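Local coordinates for protein alpha-L-rhamnosidase (PDB 6GSZ) that probably catalyses the hydrolysis of terminal non-reducing alpha-L-rhamnose residues in alpha-L-rhamnosides, at residues 152-157 and 180-185; 173-178 and 206-211. All coordinates share one frame; numbering follows the deposited sequence.

Contact 1 (152-157 and 180-185); sequences TALGLY and YRHEYN. With NAG (2-acetamido-2-deoxy-beta-D-glucopyranose), chain B.
Thr152 and His182 meet where two antiparallel neighbours of a mixed beta-sheet, strands 144-154 and 182-188, come close at their ends. Across these segments the hydrogen bonds run through side chains. The Thr152 hydroxyl donates from OG1 to Glu183 O at 2.7 Å, lying in the carbonyl plane with a C=O...donor angle of 155°. OG1 stands opposite the backbone N (chi1 -165°), which directs it at the partner strand, while the beta carbon packs on Tyr184 CB. One step along, the His182 ring spans the gap in the other direction: NE2 donates to Ala153 O at 2.8 Å. The acceptor lies in the imidazole plane, although the ring nitrogen stands well above the plane of the carbonyl, and Leu154 CD1 approaches CE1 at 4.1 Å. A small hydroxyl and a flat, rigid donor thus each reach a main-chain oxygen of the opposite segment.

Gly155, whose positive phi suits glycine, takes the chain out of this sheet into strand 156-161 of a second, antiparallel sheet. From there Tyr157 reaches back, its OH donating to Asn185 OD1 at 2.6 Å, with ring and amide planes 43° apart. Tyr187 OH is a second hydrogen-bond partner of this buried phenol.

At the outer end, Arg181 NH1 forms a 2.7 Å salt bridge with Glu183 OE2, and Arg181 NE pairs with Asp497 of helix 488-503. Tyr180 borders a protein-attached glycan, its OH 3.2 Å from NAG C7; Gln179 hydrogen-bonds the same sugar. Two sheets linked by a chain that passes from one to the other at Gly155, and tied by a Tyr-Asn hydrogen bond, are consistent with the beta-sandwich of galactose-binding-like domains.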
loop_
_atom_site.group_PDB
_atom_site.type_symbol
_atom_site.label_atom_id
_atom_site.label_comp_id
_atom_site.label_asym_id
_atom_site.label_seq_id
_atom_site.Cartn_x
_atom_site.Cartn_y
_atom_site.Cartn_z
ATOM N N THR A 152 11.672 17.631 6.478
ATOM C CA THR A 152 12.026 16.436 5.771
ATOM C C THR A 152 13.509 16.155 5.963
ATOM O O THR A 152 14.225 16.907 6.609
ATOM C CB THR A 152 11.673 16.499 4.280
ATOM O OG1 THR A 152 11.722 15.179 3.738
ATOM C CG2 THR A 152 12.559 17.415 3.470
ATOM N N ALA A 153 13.965 15.035 5.406
ATOM C CA ALA A 153 15.373 14.683 5.493
ATOM C C ALA A 153 15.857 14.127 4.169
ATOM O O ALA A 153 15.066 13.556 3.375
ATOM C CB ALA A 153 15.568 13.620 6.549
ATOM N N LEU A 154 17.159 14.268 3.960
ATOM C CA LEU A 154 17.870 13.489 2.969
ATOM C C LEU A 154 18.305 12.221 3.706
ATOM O O LEU A 154 19.417 12.148 4.275
ATOM C CB LEU A 154 19.027 14.299 2.404
ATOM C CG LEU A 154 18.682 15.333 1.341
ATOM C CD1 LEU A 154 17.669 16.349 1.815
ATOM C CD2 LEU A 154 19.979 15.977 0.851
ATOM N N GLY A 155 17.385 11.289 3.820
ATOM C CA GLY A 155 17.418 10.197 4.758
ATOM C C GLY A 155 16.073 10.031 5.382
ATOM O O GLY A 155 15.042 10.092 4.671
ATOM N N LEU A 156 16.045 9.763 6.683
ATOM C CA LEU A 156 14.822 9.642 7.490
ATOM C C LEU A 156 15.024 10.442 8.763
ATOM O O LEU A 156 16.194 10.567 9.213
ATOM C CB LEU A 156 14.568 8.177 7.822
ATOM C CG LEU A 156 14.334 7.251 6.617
ATOM C CD1 LEU A 156 14.297 5.768 7.054
ATOM C CD2 LEU A 156 13.077 7.624 5.814
ATOM N N TYR A 157 13.980 10.957 9.380
ATOM C CA TYR A 157 14.137 11.809 10.543
ATOM C C TYR A 157 13.209 11.394 11.680
ATOM O O TYR A 157 12.099 10.875 11.478
ATOM C CB TYR A 157 13.952 13.303 10.224
ATOM C CG TYR A 157 12.522 13.608 9.904
ATOM C CD1 TYR A 157 12.028 13.483 8.617
ATOM C CD2 TYR A 157 11.628 13.961 10.927
ATOM C CE1 TYR A 157 10.682 13.695 8.350
ATOM C CE2 TYR A 157 10.276 14.139 10.670
ATOM C CZ TYR A 157 9.815 14.002 9.383
ATOM O OH TYR A 157 8.461 14.127 9.184
ATOM N N TYR A 180 12.931 13.616 -8.340
ATOM C CA TYR A 180 11.762 14.247 -8.952
ATOM C C TYR A 180 10.807 14.824 -7.905
ATOM O O TYR A 180 10.276 15.918 -8.099
ATOM C CB TYR A 180 11.016 13.242 -9.823
ATOM C CG TYR A 180 11.849 12.658 -10.921
ATOM C CD1 TYR A 180 12.315 13.470 -11.939
ATOM C CD2 TYR A 180 12.171 11.310 -10.952
ATOM C CE1 TYR A 180 13.074 12.954 -12.964
ATOM C CE2 TYR A 180 12.983 10.798 -11.954
ATOM C CZ TYR A 180 13.394 11.615 -12.981
ATOM O OH TYR A 180 14.193 11.171 -13.989
ATOM N N ARG A 181 10.592 14.090 -6.824
ATOM C CA ARG A 181 9.539 14.422 -5.848
ATOM C C ARG A 181 10.049 13.970 -4.488
ATOM O O ARG A 181 10.484 12.827 -4.358
ATOM C CB ARG A 181 8.228 13.729 -6.224
ATOM C CG ARG A 181 7.036 14.102 -5.350
ATOM C CD ARG A 181 5.773 13.402 -5.792
ATOM N NE ARG A 181 5.852 11.971 -5.512
ATOM C CZ ARG A 181 5.511 11.350 -4.363
ATOM N NH1 ARG A 181 4.782 11.985 -3.425
ATOM N NH2 ARG A 181 5.909 10.076 -4.198
ATOM N N HIS A 182 9.987 14.891 -3.530
ATOM C CA HIS A 182 10.529 14.591 -2.203
ATOM C C HIS A 182 9.524 15.097 -1.173
ATOM O O HIS A 182 9.249 16.299 -1.107
ATOM C CB HIS A 182 11.898 15.233 -2.054
ATOM C CG HIS A 182 12.717 14.847 -0.868
ATOM N ND1 HIS A 182 14.084 14.668 -0.967
ATOM C CD2 HIS A 182 12.366 14.605 0.410
ATOM C CE1 HIS A 182 14.530 14.317 0.226
ATOM N NE2 HIS A 182 13.526 14.318 1.103
ATOM N N GLU A 183 8.909 14.156 -0.439
ATOM C CA GLU A 183 7.818 14.565 0.462
ATOM C C GLU A 183 8.384 15.241 1.701
ATOM O O GLU A 183 9.511 14.905 2.165
ATOM C CB GLU A 183 6.913 13.412 0.912
ATOM C CG GLU A 183 5.961 12.972 -0.194
ATOM C CD GLU A 183 5.111 11.771 0.133
ATOM O OE1 GLU A 183 4.960 11.430 1.326
ATOM O OE2 GLU A 183 4.514 11.191 -0.823
ATOM N N TYR A 184 7.655 16.232 2.213
ATOM C CA TYR A 184 7.940 16.828 3.505
ATOM C C TYR A 184 6.669 16.765 4.344
ATOM O O TYR A 184 5.539 16.678 3.797
ATOM C CB TYR A 184 8.435 18.287 3.437
ATOM C CG TYR A 184 7.331 19.235 3.055
ATOM C CD1 TYR A 184 6.989 19.452 1.736
ATOM C CD2 TYR A 184 6.666 19.936 4.031
ATOM C CE1 TYR A 184 5.902 20.260 1.420
ATOM C CE2 TYR A 184 5.592 20.753 3.726
ATOM C CZ TYR A 184 5.223 20.929 2.414
ATOM O OH TYR A 184 4.160 21.756 2.156
ATOM N N ASN A 185 6.805 16.762 5.652
ATOM C CA ASN A 185 5.722 16.598 6.597
ATOM C C ASN A 185 5.418 17.876 7.359
ATOM O O ASN A 185 6.310 18.692 7.578
ATOM C CB ASN A 185 5.930 15.414 7.524
ATOM C CG ASN A 185 6.248 14.160 6.743
ATOM O OD1 ASN A 185 7.309 13.528 6.928
ATOM N ND2 ASN A 185 5.367 13.807 5.816
HETATM C C1 NAG B . 17.813 9.964 -16.439
HETATM C C2 NAG B . 18.418 10.345 -15.079
HETATM C C3 NAG B . 19.923 10.418 -15.166
HETATM C C4 NAG B . 20.515 9.136 -15.700
HETATM C C5 NAG B . 19.842 8.817 -17.036
HETATM C C6 NAG B . 20.290 7.452 -17.539
HETATM C C7 NAG B . 17.318 11.742 -13.377
HETATM C C8 NAG B . 16.813 13.131 -13.074
HETATM N N2 NAG B . 17.904 11.595 -14.594
HETATM O O3 NAG B . 20.440 10.677 -13.867
HETATM O O4 NAG B . 21.906 9.379 -15.881
HETATM O O5 NAG B . 18.422 8.732 -16.813
HETATM O O6 NAG B . 20.139 6.444 -16.486
HETATM O O7 NAG B . 17.187 10.795 -12.587
#

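Contact 2 (173-178 and 206-211); sequences PGWQSY and EGWYSG
Trp175 and Trp208 overlap reciprocally, each placing its beta carbon over the pyrrole ring of the other. Trp208 CB sits 3.7 Å from the centroid of the Trp175 five-membered ring, 5° off its normal, and Trp175 CB returns a similar CH-pi contact. The six-membered ring of Trp175 and the five-membered ring of Trp208 form an offset stack, planes 14° apart; the fit is tight, with Trp175 CE3 3.2 Å from Trp208 CD1. With CG opposite the backbone N (chi1 -168°), Trp175 lays its indole over the face of its partner, and NE1 is held by Tyr223 OH. The far rim of Trp208 reaches Gly174, CZ3 lying 3.7 Å from Gly174 C; the positive phi there suits glycine, since a beta carbon would crowd the preceding carbonyl.

Trp208 and Tyr209 belong to a short, weakly bonded helix following strand 196-205 of what is probably a galactose-binding-like beta-sandwich; Gly207, near its start, also has a positive phi. The helix packs against the irregular loop leading into strand 182-188.

Tyr178, from that loop, lies between Gln176 O over the centre of one face and Tyr209 CD2 over the opposite face, 3.5 Å from Tyr178 CD2; the two phenol rings are steeply inclined. Tyr178 OH donates to Gly174 O at 2.6 Å and accepts from a water at 2.8 Å. That water accepts from Tyr209 N.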
loop_
_atom_site.group_PDB
_atom_site.type_symbol
_atom_site.label_atom_id
_atom_site.label_comp_id
_atom_site.label_asym_id
_atom_site.label_seq_id
_atom_site.Cartn_x
_atom_site.Cartn_y
_atom_site.Cartn_z
ATOM N N PRO A 173 10.587 10.694 5.755
ATOM C CA PRO A 173 9.332 10.885 5.014
ATOM C C PRO A 173 8.911 9.756 4.089
ATOM O O PRO A 173 7.924 9.922 3.361
ATOM C CB PRO A 173 9.686 12.145 4.184
ATOM C CG PRO A 173 11.136 11.912 3.807
ATOM C CD PRO A 173 11.698 11.374 5.093
ATOM N N GLY A 174 9.575 8.606 4.148
ATOM C CA GLY A 174 9.223 7.491 3.285
ATOM C C GLY A 174 10.079 7.508 2.023
ATOM O O GLY A 174 11.061 8.290 1.941
ATOM N N TRP A 175 9.762 6.641 1.073
ATOM C CA TRP A 175 10.544 6.443 -0.123
ATOM C C TRP A 175 9.831 7.000 -1.360
ATOM O O TRP A 175 8.874 6.376 -1.856
ATOM C CB TRP A 175 10.919 4.976 -0.328
ATOM C CG TRP A 175 11.951 4.775 -1.390
ATOM C CD1 TRP A 175 12.658 5.732 -2.060
ATOM C CD2 TRP A 175 12.402 3.514 -1.906
ATOM N NE1 TRP A 175 13.548 5.154 -2.931
ATOM C CE2 TRP A 175 13.407 3.795 -2.863
ATOM C CE3 TRP A 175 12.070 2.185 -1.637
ATOM C CZ2 TRP A 175 14.095 2.790 -3.528
ATOM C CZ3 TRP A 175 12.725 1.186 -2.317
ATOM C CH2 TRP A 175 13.748 1.491 -3.229
ATOM N N GLN A 176 10.251 8.179 -1.827
ATOM C CA GLN A 176 9.809 8.769 -3.096
ATOM C C GLN A 176 10.946 8.593 -4.116
ATOM O O GLN A 176 12.105 8.374 -3.731
ATOM C CB GLN A 176 9.421 10.246 -2.933
ATOM C CG GLN A 176 8.254 10.445 -1.956
ATOM C CD GLN A 176 8.681 10.577 -0.505
ATOM O OE1 GLN A 176 9.581 11.387 -0.183
ATOM N NE2 GLN A 176 8.060 9.848 0.424
ATOM N N SER A 177 10.646 8.867 -5.378
ATOM C CA SER A 177 11.634 9.043 -6.422
ATOM C C SER A 177 12.193 10.449 -6.175
ATOM O O SER A 177 11.844 11.406 -6.849
ATOM C CB SER A 177 11.034 8.888 -7.801
ATOM O OG SER A 177 10.589 7.548 -8.004
ATOM N N TYR A 178 13.155 10.518 -5.227
ATOM C CA TYR A 178 13.510 11.795 -4.583
ATOM C C TYR A 178 14.067 12.822 -5.568
ATOM O O TYR A 178 13.924 14.026 -5.304
ATOM C CB TYR A 178 14.579 11.593 -3.515
ATOM C CG TYR A 178 14.203 10.669 -2.398
ATOM C CD1 TYR A 178 13.204 10.983 -1.489
ATOM C CD2 TYR A 178 14.880 9.475 -2.204
ATOM C CE1 TYR A 178 12.940 10.175 -0.394
ATOM C CE2 TYR A 178 14.626 8.644 -1.132
ATOM C CZ TYR A 178 13.638 8.976 -0.219
ATOM O OH TYR A 178 13.420 8.145 0.858
ATOM N N GLU A 206 20.030 7.087 7.409
ATOM C CA GLU A 206 20.279 7.057 5.957
ATOM C C GLU A 206 19.012 6.664 5.166
ATOM O O GLU A 206 18.867 7.096 4.032
ATOM C CB GLU A 206 21.457 6.130 5.655
ATOM C CG GLU A 206 21.209 4.682 5.966
ATOM C CD GLU A 206 22.359 3.742 5.734
ATOM O OE1 GLU A 206 23.520 4.231 5.665
ATOM O OE2 GLU A 206 22.100 2.491 5.686
ATOM N N GLY A 207 18.198 5.761 5.704
ATOM C CA GLY A 207 17.045 5.274 4.968
ATOM C C GLY A 207 17.403 4.777 3.582
ATOM O O GLY A 207 18.375 4.051 3.353
ATOM N N TRP A 208 16.465 5.031 2.669
ATOM C CA TRP A 208 16.599 4.740 1.263
ATOM C C TRP A 208 17.465 5.764 0.527
ATOM O O TRP A 208 18.003 5.475 -0.544
ATOM C CB TRP A 208 15.192 4.697 0.622
ATOM C CG TRP A 208 14.267 3.652 1.165
ATOM C CD1 TRP A 208 14.184 2.348 0.766
ATOM C CD2 TRP A 208 13.282 3.811 2.204
ATOM N NE1 TRP A 208 13.193 1.697 1.457
ATOM C CE2 TRP A 208 12.602 2.579 2.319
ATOM C CE3 TRP A 208 12.843 4.893 2.975
ATOM C CZ2 TRP A 208 11.561 2.390 3.217
ATOM C CZ3 TRP A 208 11.784 4.712 3.843
ATOM C CH2 TRP A 208 11.139 3.476 3.947
ATOM N N TYR A 209 17.505 7.010 1.052
ATOM C CA TYR A 209 18.187 8.117 0.350
ATOM C C TYR A 209 19.679 7.790 0.110
ATOM O O TYR A 209 20.220 7.998 -0.978
ATOM C CB TYR A 209 18.004 9.424 1.149
ATOM C CG TYR A 209 18.261 10.671 0.338
ATOM C CD1 TYR A 209 19.545 11.194 0.203
ATOM C CD2 TYR A 209 17.228 11.287 -0.337
ATOM C CE1 TYR A 209 19.781 12.306 -0.590
ATOM C CE2 TYR A 209 17.449 12.412 -1.095
ATOM C CZ TYR A 209 18.716 12.925 -1.223
ATOM O OH TYR A 209 18.935 14.008 -2.024
ATOM N N SER A 210 20.331 7.276 1.148
ATOM C CA SER A 210 21.756 6.928 1.076
ATOM C C SER A 210 22.082 5.505 1.547
ATOM O O SER A 210 23.261 5.142 1.471
ATOM C CB SER A 210 22.647 7.946 1.745
ATOM O OG SER A 210 22.337 8.055 3.117
ATOM N N GLY A 211 21.137 4.731 2.083
ATOM C CA GLY A 211 21.417 3.405 2.515
ATOM C C GLY A 211 21.679 2.414 1.395
ATOM O O GLY A 211 21.472 2.680 0.218
HETATM O O HOH W 1 15.237 7.825 2.937
#

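Overall arrangement
From the N terminus, the segments come in the order 152-157, 173-178, 180-185 and 206-211, so the two contacts cross. Contact 1 closes a loop of 22 residues that contains the first half of contact 2; contact 2 closes one of 27 residues that contains the second half of contact 1. Their centres are about 7 Å apart and they touch directly: Gln176 probably accepts a hydrogen bond from the Glu183 backbone, Pro173 packs on Thr152, and Tyr209 lies against Gly155. Together they fasten the neighbouring strands 144-154 and 182-188, the sheet that holds strands 156-161 and 196-205, the intervening loop and the short helix 207-210 within the range of the alpha-L-rhamnosidase N-terminal domain family.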